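Local coordinates for phosphate transporter (PDB 6L85), which probably imports phosphate across the membrane, driven by sodium ions, and is related to the human SLC20 carriers, at residues T63-I68 against V282-L287. Sequence-based numbering, arbitrary orientation.
With LMT (dodecyl-beta-D-maltoside), chain O.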
loop_
_atom_site.group_PDB
_atom_site.type_symbol
_atom_site.label_atom_id
_atom_site.label_comp_id
_atom_site.label_asym_id
_atom_site.label_seq_id
_atom_site.Cartn_x
_atom_site.Cartn_y
_atom_site.Cartn_z
ATOM N N THR B 63 -11.524 -20.094 8.773
ATOM C CA THR B 63 -11.910 -20.657 10.066
ATOM C C THR B 63 -13.392 -20.449 10.329
ATOM O O THR B 63 -14.078 -21.352 10.812
ATOM C CB THR B 63 -11.076 -20.039 11.177
ATOM O OG1 THR B 63 -9.692 -20.231 10.873
ATOM C CG2 THR B 63 -11.406 -20.699 12.535
ATOM N N ILE B 64 -13.910 -19.267 10.013
ATOM C CA ILE B 64 -15.350 -19.063 10.157
ATOM C C ILE B 64 -16.117 -20.062 9.289
ATOM O O ILE B 64 -17.180 -20.560 9.684
ATOM C CB ILE B 64 -15.735 -17.606 9.830
ATOM C CG1 ILE B 64 -15.078 -16.653 10.835
ATOM C CG2 ILE B 64 -17.258 -17.417 9.819
ATOM C CD1 ILE B 64 -15.443 -16.901 12.288
ATOM N N VAL B 65 -15.592 -20.386 8.101
ATOM C CA VAL B 65 -16.346 -21.282 7.226
ATOM C C VAL B 65 -16.376 -22.712 7.790
ATOM O O VAL B 65 -17.431 -23.360 7.792
ATOM C CB VAL B 65 -15.803 -21.231 5.785
ATOM C CG1 VAL B 65 -16.343 -22.398 4.968
ATOM C CG2 VAL B 65 -16.214 -19.908 5.109
ATOM N N LYS B 66 -15.254 -23.230 8.307
ATOM C CA LYS B 66 -15.329 -24.616 8.777
ATOM C C LYS B 66 -14.768 -24.870 10.179
ATOM O O LYS B 66 -14.462 -26.021 10.506
ATOM C CB LYS B 66 -14.645 -25.553 7.778
ATOM C CG LYS B 66 -13.194 -25.244 7.499
ATOM C CD LYS B 66 -12.605 -26.325 6.593
ATOM C CE LYS B 66 -13.627 -26.797 5.559
ATOM N NZ LYS B 66 -13.294 -28.141 5.000
ATOM N N GLY B 67 -14.691 -23.864 11.043
ATOM C CA GLY B 67 -14.106 -24.086 12.360
ATOM C C GLY B 67 -15.105 -24.069 13.500
ATOM O O GLY B 67 -14.761 -24.401 14.640
ATOM N N ILE B 68 -16.352 -23.698 13.206
ATOM C CA ILE B 68 -17.414 -23.621 14.210
ATOM C C ILE B 68 -18.457 -24.707 13.989
ATOM O O ILE B 68 -18.747 -25.494 14.891
ATOM C CB ILE B 68 -18.071 -22.223 14.224
ATOM C CG1 ILE B 68 -17.018 -21.134 14.061
ATOM C CG2 ILE B 68 -18.903 -22.029 15.504
ATOM C CD1 ILE B 68 -17.629 -19.782 13.780
ATOM N N VAL B 282 -10.693 -24.961 1.525
ATOM C CA VAL B 282 -11.609 -23.884 1.164
ATOM C C VAL B 282 -10.831 -22.722 0.556
ATOM O O VAL B 282 -9.825 -22.272 1.115
ATOM C CB VAL B 282 -12.404 -23.417 2.395
ATOM C CG1 VAL B 282 -13.242 -22.176 2.075
ATOM C CG2 VAL B 282 -13.283 -24.536 2.914
ATOM N N GLU B 283 -11.292 -22.229 -0.588
ATOM C CA GLU B 283 -10.771 -20.998 -1.172
ATOM C C GLU B 283 -11.835 -19.916 -1.018
ATOM O O GLU B 283 -12.960 -20.073 -1.512
ATOM C CB GLU B 283 -10.399 -21.198 -2.640
ATOM C CG GLU B 283 -9.818 -22.569 -2.946
ATOM C CD GLU B 283 -10.113 -23.029 -4.371
ATOM O OE1 GLU B 283 -11.243 -22.781 -4.865
ATOM O OE2 GLU B 283 -9.214 -23.642 -4.994
ATOM N N ILE B 284 -11.495 -18.844 -0.308
ATOM C CA ILE B 284 -12.452 -17.761 -0.079
ATOM C C ILE B 284 -12.587 -16.921 -1.346
ATOM O O ILE B 284 -11.596 -16.323 -1.796
ATOM C CB ILE B 284 -12.042 -16.883 1.114
ATOM C CG1 ILE B 284 -11.938 -17.732 2.389
ATOM C CG2 ILE B 284 -13.061 -15.748 1.305
ATOM C CD1 ILE B 284 -13.295 -18.192 2.906
ATOM N N PRO B 285 -13.777 -16.846 -1.944
ATOM C CA PRO B 285 -13.951 -16.027 -3.159
ATOM C C PRO B 285 -13.693 -14.556 -2.865
ATOM O O PRO B 285 -14.240 -13.983 -1.912
ATOM C CB PRO B 285 -15.415 -16.278 -3.557
ATOM C CG PRO B 285 -15.832 -17.528 -2.803
ATOM C CD PRO B 285 -15.031 -17.496 -1.523
ATOM N N PHE B 286 -12.840 -13.948 -3.693
ATOM C CA PHE B 286 -12.444 -12.566 -3.454
ATOM C C PHE B 286 -13.644 -11.641 -3.399
ATOM O O PHE B 286 -13.619 -10.638 -2.686
ATOM C CB PHE B 286 -11.448 -12.111 -4.522
ATOM C CG PHE B 286 -10.053 -11.985 -3.992
ATOM C CD1 PHE B 286 -9.791 -11.133 -2.927
ATOM C CD2 PHE B 286 -9.021 -12.747 -4.503
ATOM C CE1 PHE B 286 -8.516 -11.018 -2.396
ATOM C CE2 PHE B 286 -7.744 -12.642 -3.977
ATOM C CZ PHE B 286 -7.496 -11.773 -2.918
ATOM N N LEU B 287 -14.703 -11.965 -4.135
ATOM C CA LEU B 287 -15.933 -11.190 -4.040
ATOM C C LEU B 287 -16.413 -11.075 -2.592
ATOM O O LEU B 287 -16.822 -9.991 -2.157
ATOM C CB LEU B 287 -17.001 -11.832 -4.930
ATOM C CG LEU B 287 -18.116 -10.958 -5.499
ATOM C CD1 LEU B 287 -17.597 -9.548 -5.754
ATOM C CD2 LEU B 287 -18.660 -11.563 -6.792
HETATM C "C1'" LMT O . -3.173 -14.262 -3.815
HETATM C "C2'" LMT O . -4.310 -15.250 -3.670
HETATM C "C3'" LMT O . -3.922 -16.718 -3.786
HETATM C "C4'" LMT O . -2.746 -16.947 -4.706
HETATM C "C5'" LMT O . -1.685 -15.881 -4.454
HETATM C "C6'" LMT O . -0.430 -16.178 -5.248
HETATM O "O1'" LMT O . -3.749 -13.008 -4.206
HETATM O "O2'" LMT O . -4.915 -15.087 -2.403
HETATM O "O3'" LMT O . -5.055 -17.398 -4.275
HETATM O "O5'" LMT O . -2.229 -14.611 -4.798
HETATM O "O6'" LMT O . -0.051 -17.540 -5.050
HETATM C C1 LMT O . -4.169 -12.144 -3.132
HETATM C C2 LMT O . -4.471 -10.762 -3.760
HETATM C C3 LMT O . -3.764 -9.678 -2.911
HETATM C C4 LMT O . -4.482 -8.358 -3.222
HETATM C C5 LMT O . -3.594 -7.210 -2.710
HETATM C C6 LMT O . -3.907 -5.989 -3.589
HETATM C C7 LMT O . -3.519 -4.727 -2.787
HETATM C C8 LMT O . -2.001 -4.466 -2.983
HETATM C C9 LMT O . -1.549 -3.450 -1.902
HETATM C C10 LMT O . -1.652 -2.006 -2.465
HETATM C C11 LMT O . -0.813 -1.080 -1.574
HETATM C C12 LMT O . -1.167 0.383 -1.856
#
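V282 packs against both V65 and K66 near the end of helix 58-66. The closest approach is K66 CE to V282 CG2, 3.5 Å, where the lysine's aliphatic chain runs alongside the valine. The chain bends at CG-CD (chi3 37°), and NZ is hydrogen-bonded to the backbone oxygens of P279 and K280. CD and CE lie against V282 CG2, while NZ is held at the residues just before V282. V65 adds two looser apolar contacts. Its CG1 is 4.2 Å from V282 CG1, and its CG2 lies 4.0 Å from I284 CD1. I284 also touches S61 and Q62 of helix 58-66, about one turn before V65, and V282 leans on I271 of helix 260-275. Further out, P285 is the N-cap residue of helix 286-302. F286 begins that helix and packs on E201 of the second subunit. Its CZ is 3.3 Å from LMT C2, and C1 of the detergent lies at the ring edge, in its plane. An alanine in place of F286 would probably leave the first carbons of the detergent chain and E201 of the second subunit without their aromatic partner. In this all-helical membrane transporter, the loop between helices 260-275 and 286-302 lies against the C-terminal part of helix 58-66.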